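Local coordinates for DUF3861 domain-containing protein (Pectobacterium atrosepticum SCRI1043, PDB 3CJL) that is of unknown function but folds into a beta hairpin with packed helices and pairs with a second copy of itself through a continuous beta sheet, at residues I8-K13 with R18-E23; K56-V61 with A76-F81; M63-R66 with L70-E73. All coordinates share one frame; numbering follows the deposited sequence.

Interaction 1 of 3, residues I8-K13 with R18-E23; sequences ITVEEK and RTLSFE
Glu-12 lays its side chain against Arg-18, the residue just before strand 19-26. Its CB and CG both lie against Arg-18 O, each 3.7 Å away, the same oxygen that accepts the Glu-12 backbone N. With CG anti to the carbonyl carbon (chi1 -68°) and the chain extended beyond it, the carboxylate is carried past Arg-18 O to the backbone N and guanidinium of the same residue. There OE1 takes the backbone N of Arg-18 at 2.9 Å, met from above the carboxylate plane, and also a weak bond from NE. OE2 forms the salt bridge, 2.9 Å from Arg-18 NH2, although the N-H points poorly at it. Carboxylate and guanidinium planes stand 69° apart, so the grip is not a flat, paired one; NH2 has a further, long and weak ion pair with Asp-29 of the second subunit.

The two segments form an antiparallel beta hairpin, in which Ile-8 with Phe-22 and Val-10 with Leu-20 are hydrogen-bonded pairs. Strand 4-12 also pairs antiparallel with a strand of the second subunit, so the sheet continues across the interface. Ile-8, Val-10, Leu-20 and Phe-22 share one face of the sheet; there Ile-8 CB makes a CH-pi contact over the Phe-22 ring, 3.9 Å from its centroid. Thr-9, Glu-11, Thr-19 and Ser-21 occupy the other, where Thr-19 CG2 touches Glu-11 CB at 3.6 Å. Thr-9 OG1 and Ser-21 OG share a hydrogen bond of 3.1 Å, and Ser-21 OG is bonded to Gln-7 as well.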
ATOM      1  N   ILE A   8      -2.617  -3.582 -11.342  1.00 29.90           N
ATOM      2  CA  ILE A   8      -3.058  -3.995 -10.020  1.00 30.98           C
ATOM      3  C   ILE A   8      -4.559  -4.283 -10.072  1.00 29.24           C
ATOM      4  O   ILE A   8      -5.352  -3.422 -10.462  1.00 27.66           O
ATOM      5  CB  ILE A   8      -2.820  -2.900  -8.947  1.00 33.26           C
ATOM      6  CG1 ILE A   8      -1.410  -2.292  -9.036  1.00 33.29           C
ATOM      7  CG2 ILE A   8      -3.152  -3.436  -7.544  1.00 30.56           C
ATOM      8  CD1 ILE A   8      -0.311  -3.266  -8.993  1.00 35.25           C
ATOM      9  N   THR A   9      -4.951  -5.471  -9.632  1.00 28.38           N
ATOM     10  CA  THR A   9      -6.348  -5.870  -9.617  1.00 28.14           C
ATOM     11  C   THR A   9      -6.722  -6.302  -8.206  1.00 29.55           C
ATOM     12  O   THR A   9      -5.978  -7.060  -7.588  1.00 29.54           O
ATOM     13  CB  THR A   9      -6.586  -7.033 -10.619  1.00 28.57           C
ATOM     14  OG1 THR A   9      -6.067  -6.656 -11.895  1.00 31.76           O
ATOM     15  CG2 THR A   9      -8.093  -7.416 -10.739  1.00 27.93           C
ATOM     16  N   VAL A  10      -7.854  -5.798  -7.704  1.00 28.66           N
ATOM     17  CA  VAL A  10      -8.388  -6.189  -6.397  1.00 27.91           C
ATOM     18  C   VAL A  10      -9.791  -6.699  -6.635  1.00 28.96           C
ATOM     19  O   VAL A  10     -10.584  -6.022  -7.287  1.00 28.86           O
ATOM     20  CB  VAL A  10      -8.402  -5.015  -5.394  1.00 28.05           C
ATOM     21  CG1 VAL A  10      -8.927  -5.476  -4.010  1.00 25.06           C
ATOM     22  CG2 VAL A  10      -6.996  -4.427  -5.279  1.00 27.03           C
ATOM     23  N   GLU A  11     -10.085  -7.901  -6.157  1.00 28.92           N
ATOM     24  CA  GLU A  11     -11.418  -8.455  -6.278  1.00 32.40           C
ATOM     25  C   GLU A  11     -11.936  -8.905  -4.945  1.00 32.42           C
ATOM     26  O   GLU A  11     -11.205  -9.515  -4.170  1.00 32.11           O
ATOM     27  CB  GLU A  11     -11.471  -9.590  -7.307  1.00 33.85           C
ATOM     28  CG  GLU A  11     -10.354 -10.598  -7.267  1.00 42.82           C
ATOM     29  CD  GLU A  11     -10.241 -11.395  -8.578  1.00 42.12           C
ATOM     30  OE1 GLU A  11     -11.266 -12.040  -8.973  1.00 44.01           O
ATOM     31  OE2 GLU A  11      -9.132 -11.361  -9.183  1.00 40.99           O
ATOM     32  N   GLU A  12     -13.194  -8.573  -4.675  1.00 33.46           N
ATOM     33  CA  GLU A  12     -13.911  -9.078  -3.518  1.00 36.60           C
ATOM     34  C   GLU A  12     -14.160 -10.561  -3.689  1.00 35.51           C
ATOM     35  O   GLU A  12     -14.761 -10.968  -4.687  1.00 32.35           O
ATOM     36  CB  GLU A  12     -15.289  -8.444  -3.426  1.00 37.36           C
ATOM     37  CG  GLU A  12     -15.317  -7.007  -3.114  1.00 41.77           C
ATOM     38  CD  GLU A  12     -16.743  -6.454  -3.113  1.00 43.56           C
ATOM     39  OE1 GLU A  12     -17.615  -7.000  -3.824  1.00 39.24           O
ATOM     40  OE2 GLU A  12     -16.970  -5.460  -2.396  1.00 51.38           O
ATOM     41  N   LYS A  13     -13.737 -11.361  -2.710  1.00 37.99           N
ATOM     42  CA  LYS A  13     -14.010 -12.809  -2.724  1.00 39.02           C
ATOM     43  C   LYS A  13     -15.496 -13.133  -2.565  1.00 40.25           C
ATOM     44  O   LYS A  13     -15.986 -14.077  -3.175  1.00 40.51           O
ATOM     45  CB  LYS A  13     -13.180 -13.558  -1.664  1.00 39.50           C
ATOM     46  CG  LYS A  13     -11.878 -14.229  -2.188  1.00 41.53           C
ATOM     47  CD  LYS A  13     -11.029 -13.328  -3.030  1.00 43.08           C
ATOM     48  N   ARG A  18     -17.192  -7.622  -6.666  1.00 36.23           N
ATOM     49  CA  ARG A  18     -16.766  -6.446  -7.384  1.00 34.58           C
ATOM     50  C   ARG A  18     -15.257  -6.462  -7.542  1.00 33.39           C
ATOM     51  O   ARG A  18     -14.546  -7.067  -6.760  1.00 30.58           O
ATOM     52  CB  ARG A  18     -17.175  -5.186  -6.639  1.00 33.82           C
ATOM     53  CG  ARG A  18     -18.665  -4.957  -6.593  1.00 36.32           C
ATOM     54  CD  ARG A  18     -18.974  -3.736  -5.750  1.00 37.90           C
ATOM     55  NE  ARG A  18     -18.898  -3.989  -4.308  1.00 43.66           N
ATOM     56  CZ  ARG A  18     -19.087  -3.048  -3.380  1.00 50.03           C
ATOM     57  NH1 ARG A  18     -19.344  -1.781  -3.731  1.00 57.75           N
ATOM     58  NH2 ARG A  18     -19.012  -3.358  -2.090  1.00 47.21           N
ATOM     59  N   THR A  19     -14.788  -5.784  -8.576  1.00 33.20           N
ATOM     60  CA  THR A  19     -13.378  -5.745  -8.915  1.00 33.00           C
ATOM     61  C   THR A  19     -12.947  -4.341  -9.257  1.00 32.62           C
ATOM     62  O   THR A  19     -13.752  -3.494  -9.645  1.00 32.16           O
ATOM     63  CB  THR A  19     -13.109  -6.599 -10.146  1.00 34.08           C
ATOM     64  OG1 THR A  19     -13.895  -6.082 -11.227  1.00 34.26           O
ATOM     65  CG2 THR A  19     -13.496  -8.085  -9.889  1.00 31.04           C
ATOM     66  N   LEU A  20     -11.659  -4.100  -9.101  1.00 33.50           N
ATOM     67  CA  LEU A  20     -11.065  -2.882  -9.574  1.00 35.67           C
ATOM     68  C   LEU A  20      -9.738  -3.264 -10.161  1.00 33.23           C
ATOM     69  O   LEU A  20      -9.094  -4.211  -9.699  1.00 31.67           O
ATOM     70  CB  LEU A  20     -10.952  -1.835  -8.472  1.00 37.74           C
ATOM     71  CG  LEU A  20      -9.882  -1.935  -7.408  1.00 43.49           C
ATOM     72  CD1 LEU A  20      -8.636  -1.261  -7.843  1.00 45.41           C
ATOM     73  CD2 LEU A  20     -10.386  -1.297  -6.103  1.00 43.72           C
ATOM     74  N   SER A  21      -9.378  -2.570 -11.229  1.00 32.92           N
ATOM     75  CA  SER A  21      -8.117  -2.791 -11.916  1.00 33.20           C
ATOM     76  C   SER A  21      -7.575  -1.462 -12.403  1.00 31.99           C
ATOM     77  O   SER A  21      -8.305  -0.675 -13.023  1.00 32.15           O
ATOM     78  CB  SER A  21      -8.296  -3.752 -13.077  1.00 31.75           C
ATOM     79  OG  SER A  21      -7.046  -4.244 -13.511  1.00 35.12           O
ATOM     80  N   PHE A  22      -6.299  -1.220 -12.126  1.00 32.15           N
ATOM     81  CA  PHE A  22      -5.635  -0.004 -12.567  1.00 32.45           C
ATOM     82  C   PHE A  22      -4.167  -0.236 -12.871  1.00 31.59           C
ATOM     83  O   PHE A  22      -3.549  -1.158 -12.342  1.00 31.23           O
ATOM     84  CB  PHE A  22      -5.810   1.119 -11.527  1.00 33.33           C
ATOM     85  CG  PHE A  22      -5.206   0.819 -10.192  1.00 33.15           C
ATOM     86  CD1 PHE A  22      -5.885   0.050  -9.273  1.00 32.90           C
ATOM     87  CD2 PHE A  22      -3.954   1.320  -9.845  1.00 33.98           C
ATOM     88  CE1 PHE A  22      -5.339  -0.227  -8.024  1.00 35.53           C
ATOM     89  CE2 PHE A  22      -3.416   1.045  -8.612  1.00 37.18           C
ATOM     90  CZ  PHE A  22      -4.119   0.262  -7.699  1.00 32.80           C
ATOM     91  N   GLU A  23      -3.635   0.580 -13.767  1.00 31.54           N
ATOM     92  CA  GLU A  23      -2.228   0.518 -14.109  1.00 34.14           C
ATOM     93  C   GLU A  23      -1.484   1.406 -13.135  1.00 33.18           C
ATOM     94  O   GLU A  23      -1.973   2.465 -12.745  1.00 31.78           O
ATOM     95  CB  GLU A  23      -1.956   1.009 -15.506  1.00 34.13           C
ATOM     96  CG  GLU A  23      -0.476   1.022 -15.856  1.00 37.43           C
ATOM     97  CD  GLU A  23      -0.249   1.466 -17.268  1.00 37.13           C
ATOM     98  OE1 GLU A  23      -0.453   0.646 -18.164  1.00 39.64           O
ATOM     99  OE2 GLU A  23       0.129   2.629 -17.474  1.00 42.48           O
TER

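Interaction 2 of 3, residues K56-V61 with A76-F81; sequences KLFGEV and APFRAF. With EDO (1,2-ethanediol), chain C.
Lys-56 NZ is gripped twice: by a salt bridge to Asp-28 in the same chain, and by a hydrogen bond of 3.2 Å from Lys-56 NZ to O2 of a 1,2-ethanediol, probably left from the crystallisation liquor. The lysine chain bends at chi2 and chi3, which brings the amine to Asp-28 and the diol, while the chain packs on Leu-30 and Leu-33 of helix 30-37.

Two residues further on, the character changes completely. Phe-58 and Gly-59 present a hydrocarbon surface to Phe-78 of helix 75-86, and the meeting is between helices that stay well apart, the closest CA atoms, those of Gly-59 and Phe-78, being 8.7 Å from each other. The gap is spanned by aromatic side chains. Phe-78, whose CG is anti to the backbone N (chi1 -174°), reaches straight across and brings CE1 to within 3.7 Å of Phe-58 CZ. The two rings come from opposite directions, their centroids 5.4 Å apart and their planes inclined at 53°, a geometry that is neither a parallel stack nor an edge-to-face pair. At the neighbouring corner of the ring, Phe-78 CZ rests 4.1 Å from Gly-59 CA, backbone against ring.

The aromatic cluster continues into the dimer. Phe-58 meets Phe-58 of the second subunit, and Phe-81, one turn along from Phe-78, stacks on Phe-74 of that subunit, while Phe-78 also packs on Leu-55 and Met-62. Because only carbon meets carbon between 56-61 and 76-81, their alignment rests on shape and burial and carries none of the directional demand of a polar bond.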
ATOM      1  N   LYS A  56       4.931   0.416  -1.122  1.00 36.12           N
ATOM      2  CA  LYS A  56       5.368   0.918  -2.422  1.00 35.94           C
ATOM      3  C   LYS A  56       4.224   1.599  -3.186  1.00 35.94           C
ATOM      4  O   LYS A  56       4.444   2.602  -3.841  1.00 39.82           O
ATOM      5  CB  LYS A  56       5.979  -0.185  -3.294  1.00 37.83           C
ATOM      6  CG  LYS A  56       7.176  -0.947  -2.733  1.00 37.80           C
ATOM      7  CD  LYS A  56       8.248  -0.111  -2.045  1.00 46.16           C
ATOM      8  CE  LYS A  56       9.067   0.684  -2.985  1.00 47.14           C
ATOM      9  NZ  LYS A  56      10.216   1.320  -2.213  1.00 51.37           N
ATOM     10  N   LEU A  57       3.009   1.065  -3.098  1.00 36.58           N
ATOM     11  CA  LEU A  57       1.849   1.701  -3.728  1.00 35.92           C
ATOM     12  C   LEU A  57       1.568   3.059  -3.115  1.00 34.99           C
ATOM     13  O   LEU A  57       1.531   4.035  -3.836  1.00 35.80           O
ATOM     14  CB  LEU A  57       0.589   0.830  -3.641  1.00 35.75           C
ATOM     15  CG  LEU A  57       0.511  -0.368  -4.590  1.00 43.05           C
ATOM     16  CD1 LEU A  57      -0.720  -1.222  -4.256  1.00 32.91           C
ATOM     17  CD2 LEU A  57       0.507   0.090  -6.059  1.00 34.55           C
ATOM     18  N   PHE A  58       1.398   3.140  -1.795  1.00 35.91           N
ATOM     19  CA  PHE A  58       1.052   4.435  -1.193  1.00 37.39           C
ATOM     20  C   PHE A  58       2.239   5.402  -1.155  1.00 35.90           C
ATOM     21  O   PHE A  58       2.043   6.589  -1.349  1.00 36.77           O
ATOM     22  CB  PHE A  58       0.207   4.292   0.108  1.00 42.33           C
ATOM     23  CG  PHE A  58       0.948   4.468   1.401  1.00 40.77           C
ATOM     24  CD1 PHE A  58       1.196   5.740   1.895  1.00 47.06           C
ATOM     25  CD2 PHE A  58       1.256   3.367   2.203  1.00 50.23           C
ATOM     26  CE1 PHE A  58       1.841   5.922   3.102  1.00 48.69           C
ATOM     27  CE2 PHE A  58       1.884   3.534   3.439  1.00 45.48           C
ATOM     28  CZ  PHE A  58       2.182   4.814   3.883  1.00 50.89           C
ATOM     29  N   GLY A  59       3.460   4.880  -1.026  1.00 34.68           N
ATOM     30  CA  GLY A  59       4.676   5.685  -1.043  1.00 35.74           C
ATOM     31  C   GLY A  59       4.973   6.374  -2.365  1.00 35.38           C
ATOM     32  O   GLY A  59       5.395   7.522  -2.383  1.00 36.11           O
ATOM     33  N   GLU A  60       4.763   5.656  -3.459  1.00 34.50           N
ATOM     34  CA  GLU A  60       4.834   6.220  -4.809  1.00 34.88           C
ATOM     35  C   GLU A  60       3.839   7.379  -5.019  1.00 33.15           C
ATOM     36  O   GLU A  60       4.202   8.404  -5.589  1.00 35.55           O
ATOM     37  CB  GLU A  60       4.589   5.110  -5.831  1.00 35.29           C
ATOM     38  CG  GLU A  60       4.599   5.534  -7.284  1.00 39.60           C
ATOM     39  CD  GLU A  60       5.893   6.221  -7.709  1.00 45.50           C
ATOM     40  OE1 GLU A  60       6.990   5.781  -7.285  1.00 46.37           O
ATOM     41  OE2 GLU A  60       5.793   7.207  -8.476  1.00 48.48           O
ATOM     42  N   VAL A  61       2.603   7.239  -4.551  1.00 33.78           N
ATOM     43  CA  VAL A  61       1.608   8.327  -4.691  1.00 34.34           C
ATOM     44  C   VAL A  61       2.035   9.599  -3.946  1.00 36.43           C
ATOM     45  O   VAL A  61       1.891  10.715  -4.451  1.00 38.12           O
ATOM     46  CB  VAL A  61       0.194   7.898  -4.237  1.00 34.30           C
ATOM     47  CG1 VAL A  61      -0.756   9.090  -4.277  1.00 32.42           C
ATOM     48  CG2 VAL A  61      -0.340   6.793  -5.136  1.00 32.87           C
ATOM     49  N   ALA A  76       8.484  13.677   6.626  1.00 38.55           N
ATOM     50  CA  ALA A  76       9.593  13.493   7.557  1.00 37.85           C
ATOM     51  C   ALA A  76       9.517  12.140   8.272  1.00 37.52           C
ATOM     52  O   ALA A  76      10.423  11.326   8.101  1.00 39.88           O
ATOM     53  CB  ALA A  76       9.681  14.654   8.564  1.00 35.94           C
ATOM     54  N   PRO A  77       8.452  11.886   9.067  1.00 37.67           N
ATOM     55  CA  PRO A  77       8.359  10.573   9.726  1.00 36.75           C
ATOM     56  C   PRO A  77       8.306   9.372   8.760  1.00 34.05           C
ATOM     57  O   PRO A  77       8.787   8.296   9.105  1.00 35.00           O
ATOM     58  CB  PRO A  77       7.091  10.685  10.576  1.00 36.90           C
ATOM     59  CG  PRO A  77       6.359  11.845  10.050  1.00 36.92           C
ATOM     60  CD  PRO A  77       7.329  12.762   9.449  1.00 38.40           C
ATOM     61  N   PHE A  78       7.773   9.571   7.565  1.00 33.15           N
ATOM     62  CA  PHE A  78       7.726   8.525   6.565  1.00 34.24           C
ATOM     63  C   PHE A  78       9.131   8.172   6.032  1.00 35.57           C
ATOM     64  O   PHE A  78       9.471   7.009   5.883  1.00 34.39           O
ATOM     65  CB  PHE A  78       6.812   8.898   5.394  1.00 34.95           C
ATOM     66  CG  PHE A  78       6.631   7.772   4.430  1.00 37.12           C
ATOM     67  CD1 PHE A  78       5.916   6.634   4.815  1.00 38.22           C
ATOM     68  CD2 PHE A  78       7.230   7.799   3.167  1.00 38.84           C
ATOM     69  CE1 PHE A  78       5.772   5.547   3.940  1.00 40.40           C
ATOM     70  CE2 PHE A  78       7.087   6.718   2.278  1.00 36.75           C
ATOM     71  CZ  PHE A  78       6.353   5.600   2.661  1.00 36.63           C
ATOM     72  N   ARG A  79       9.922   9.190   5.730  1.00 35.31           N
ATOM     73  CA  ARG A  79      11.307   8.994   5.344  1.00 37.06           C
ATOM     74  C   ARG A  79      12.118   8.295   6.444  1.00 33.27           C
ATOM     75  O   ARG A  79      12.922   7.432   6.148  1.00 32.48           O
ATOM     76  CB  ARG A  79      11.961  10.330   4.987  1.00 36.89           C
ATOM     77  CG  ARG A  79      13.321  10.141   4.341  1.00 42.57           C
ATOM     78  CD  ARG A  79      13.783  11.387   3.560  1.00 44.57           C
ATOM     79  NE  ARG A  79      15.067  11.149   2.898  1.00 40.87           N
ATOM     80  CZ  ARG A  79      16.236  11.120   3.535  1.00 43.58           C
ATOM     81  NH1 ARG A  79      16.328  11.316   4.852  1.00 52.92           N
ATOM     82  NH2 ARG A  79      17.341  10.897   2.854  1.00 42.40           N
ATOM     83  N   ALA A  80      11.896   8.672   7.702  1.00 32.77           N
ATOM     84  CA  ALA A  80      12.576   8.043   8.831  1.00 32.81           C
ATOM     85  C   ALA A  80      12.193   6.565   8.950  1.00 33.16           C
ATOM     86  O   ALA A  80      13.030   5.721   9.261  1.00 33.15           O
ATOM     87  CB  ALA A  80      12.264   8.787  10.135  1.00 33.65           C
ATOM     88  N   PHE A  81      10.924   6.269   8.699  1.00 33.40           N
ATOM     89  CA  PHE A  81      10.427   4.899   8.694  1.00 32.49           C
ATOM     90  C   PHE A  81      11.099   4.103   7.560  1.00 32.05           C
ATOM     91  O   PHE A  81      11.561   2.974   7.768  1.00 30.17           O
ATOM     92  CB  PHE A  81       8.903   4.914   8.547  1.00 33.89           C
ATOM     93  CG  PHE A  81       8.288   3.565   8.383  1.00 31.50           C
ATOM     94  CD1 PHE A  81       8.178   2.707   9.468  1.00 35.24           C
ATOM     95  CD2 PHE A  81       7.825   3.150   7.152  1.00 35.91           C
ATOM     96  CE1 PHE A  81       7.584   1.457   9.320  1.00 35.27           C
ATOM     97  CE2 PHE A  81       7.244   1.904   7.000  1.00 41.35           C
ATOM     98  CZ  PHE A  81       7.127   1.055   8.091  1.00 34.75           C
TER
HETATM   99  C1  EDO C  88      13.482  -1.584   0.775  1.00 62.28           C
HETATM  100  O1  EDO C  88      13.155  -2.190   2.035  1.00 63.21           O
HETATM  101  C2  EDO C  88      12.502  -0.451   0.466  1.00 61.25           C
HETATM  102  O2  EDO C  88      12.784   0.135  -0.819  1.00 58.45           O

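Interaction 3 of 3, residues M63-R66 with L70-E73; sequences MQQR and LFKE
Phe-71 and Gln-65 meet across a tight connection between helices: helix 45-64 ends, Gln-65 is the first residue to leave helical backbone angles, and the short, weakly bonded helix 69-72 follows, set roughly across the end of the long one. Leu-70 comes first on the second segment. It takes no part across the turn but lays its CB over one face of the Phe-71 ring, 3.8 Å above the plane and offset toward the rim.

Phe-71 follows and carries the contact. Its CG lies beside the backbone N (chi1 -51°), which turns the ring toward the end of the long helix. There Gln-65 O sits at the ring edge, near its plane and 3.2 Å from CD2, a placement that would set the carbonyl oxygen against the slightly positive rim of the ring. Next along that edge, CE2 touches Gln-65 CB at 3.6 Å. The same ring also meets His-68 and, in the second subunit, Phe-51, with Met-43 of that subunit packed nearby.

Lys-72 is the last to touch. Its backbone oxygen accepts Ser-75 OG just ahead, while its aliphatic CG lies 3.2 Å from Arg-66 O.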
HETATM    1  N   MSE A  63       5.158  10.412  -3.295  1.00 39.50           N
HETATM    2  CA  MSE A  63       6.265  10.974  -4.101  1.00 42.06           C
HETATM    3  C   MSE A  63       5.716  11.856  -5.224  1.00 41.64           C
HETATM    4  O   MSE A  63       6.259  12.905  -5.506  1.00 41.93           O
HETATM    5  CB  MSE A  63       7.109   9.890  -4.795  1.00 43.86           C
HETATM    6  CG  MSE A  63       7.941   8.953  -3.941  1.00 50.98           C
HETATM    7 SE   MSE A  63       8.869   9.811  -2.514  0.75 74.59          SE
HETATM    8  CE  MSE A  63       7.556   9.385  -0.956  1.00 56.92           C
ATOM      9  N   GLN A  64       4.643  11.397  -5.867  1.00 41.63           N
ATOM     10  CA  GLN A  64       3.995  12.155  -6.949  1.00 42.16           C
ATOM     11  C   GLN A  64       3.231  13.383  -6.459  1.00 42.44           C
ATOM     12  O   GLN A  64       3.067  14.336  -7.202  1.00 42.82           O
ATOM     13  CB  GLN A  64       3.055  11.244  -7.720  1.00 40.34           C
ATOM     14  CG  GLN A  64       3.787  10.134  -8.446  1.00 40.04           C
ATOM     15  CD  GLN A  64       2.859   9.141  -9.085  1.00 43.15           C
ATOM     16  OE1 GLN A  64       1.672   9.395  -9.232  1.00 48.83           O
ATOM     17  NE2 GLN A  64       3.399   7.993  -9.471  1.00 45.41           N
ATOM     18  N   GLN A  65       2.765  13.349  -5.212  1.00 43.79           N
ATOM     19  CA  GLN A  65       1.953  14.418  -4.622  1.00 44.43           C
ATOM     20  C   GLN A  65       2.668  15.044  -3.418  1.00 43.75           C
ATOM     21  O   GLN A  65       2.036  15.343  -2.411  1.00 41.84           O
ATOM     22  CB  GLN A  65       0.588  13.833  -4.209  1.00 44.34           C
ATOM     23  CG  GLN A  65      -0.248  13.283  -5.372  1.00 47.15           C
ATOM     24  CD  GLN A  65      -0.903  14.370  -6.223  1.00 52.04           C
ATOM     25  OE1 GLN A  65      -0.679  14.452  -7.425  1.00 57.39           O
ATOM     26  NE2 GLN A  65      -1.714  15.201  -5.599  1.00 54.58           N
ATOM     27  N   ARG A  66       3.981  15.265  -3.555  1.00 45.64           N
ATOM     28  CA  ARG A  66       4.857  15.788  -2.485  1.00 46.12           C
ATOM     29  C   ARG A  66       4.359  17.095  -1.847  1.00 44.43           C
ATOM     30  O   ARG A  66       4.462  17.263  -0.636  1.00 42.02           O
ATOM     31  CB  ARG A  66       6.295  15.990  -3.031  1.00 46.08           C
ATOM     32  CG  ARG A  66       7.329  16.410  -1.979  1.00 49.79           C
ATOM     33  CD  ARG A  66       8.797  16.470  -2.498  1.00 50.50           C
ATOM     34  NE  ARG A  66       9.224  15.173  -3.011  1.00 53.14           N
ATOM     35  CZ  ARG A  66       9.498  14.101  -2.262  1.00 54.85           C
ATOM     36  NH1 ARG A  66       9.422  14.130  -0.923  1.00 51.55           N
ATOM     37  NH2 ARG A  66       9.851  12.975  -2.868  1.00 53.20           N
ATOM     38  N   LEU A  70      -1.804  17.042   2.715  1.00 54.69           N
ATOM     39  CA  LEU A  70      -1.969  15.656   3.231  1.00 54.50           C
ATOM     40  C   LEU A  70      -0.601  14.984   3.549  1.00 54.86           C
ATOM     41  O   LEU A  70      -0.522  14.178   4.481  1.00 57.44           O
ATOM     42  CB  LEU A  70      -2.727  14.729   2.215  1.00 55.71           C
ATOM     43  CG  LEU A  70      -4.268  14.581   2.068  1.00 60.00           C
ATOM     44  CD1 LEU A  70      -4.698  13.445   1.052  1.00 50.30           C
ATOM     45  CD2 LEU A  70      -4.947  14.351   3.425  1.00 63.95           C
ATOM     46  N   PHE A  71       0.451  15.321   2.779  1.00 51.71           N
ATOM     47  CA  PHE A  71       1.738  14.610   2.793  1.00 49.56           C
ATOM     48  C   PHE A  71       2.990  15.385   3.155  1.00 49.02           C
ATOM     49  O   PHE A  71       3.985  14.758   3.526  1.00 47.85           O
ATOM     50  CB  PHE A  71       1.995  14.006   1.408  1.00 48.29           C
ATOM     51  CG  PHE A  71       0.858  13.189   0.862  1.00 47.58           C
ATOM     52  CD1 PHE A  71       0.158  12.294   1.668  1.00 53.17           C
ATOM     53  CD2 PHE A  71       0.516  13.266  -0.475  1.00 50.89           C
ATOM     54  CE1 PHE A  71      -0.880  11.539   1.159  1.00 54.20           C
ATOM     55  CE2 PHE A  71      -0.518  12.495  -1.000  1.00 50.42           C
ATOM     56  CZ  PHE A  71      -1.210  11.632  -0.178  1.00 54.28           C
ATOM     57  N   LYS A  72       3.000  16.709   2.991  1.00 48.38           N
ATOM     58  CA  LYS A  72       4.184  17.507   3.356  1.00 49.86           C
ATOM     59  C   LYS A  72       4.617  17.290   4.812  1.00 47.64           C
ATOM     60  O   LYS A  72       5.795  17.076   5.080  1.00 48.84           O
ATOM     61  CB  LYS A  72       3.958  19.006   3.123  1.00 50.87           C
ATOM     62  CG  LYS A  72       4.072  19.441   1.691  1.00 52.74           C
ATOM     63  CD  LYS A  72       4.219  20.970   1.568  1.00 53.17           C
ATOM     64  CE  LYS A  72       2.936  21.707   1.918  1.00 57.41           C
ATOM     65  NZ  LYS A  72       3.023  23.170   1.598  1.00 57.69           N
ATOM     66  N   GLU A  73       3.660  17.343   5.731  1.00 45.20           N
ATOM     67  CA  GLU A  73       3.933  17.156   7.163  1.00 44.23           C
ATOM     68  C   GLU A  73       4.290  15.703   7.549  1.00 43.88           C
ATOM     69  O   GLU A  73       4.923  15.483   8.584  1.00 43.76           O
ATOM     70  CB  GLU A  73       2.735  17.635   8.001  1.00 43.36           C
TER

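Interaction 2 is buried, whereas interactions 1 and 3 are only partly so, and the chemistry changes accordingly. The hairpin of interaction 1 is held by backbone hydrogen bonds and closed by a charged pair; interaction 2 joins carbon to carbon; interaction 3 sets a carbonyl oxygen against an aromatic edge. Interactions 2 and 3 both use helix 45-64 and touch through Phe-78 CE2 and Met-63 CE, 4.2 Å apart, with 63-66 and 70-73 nested inside the loop that interaction 2 closes. Interaction 1 lies on the opposite side of the chain's centre from interaction 2, yet Ile-8 packs on Leu-57. All three reach the second subunit.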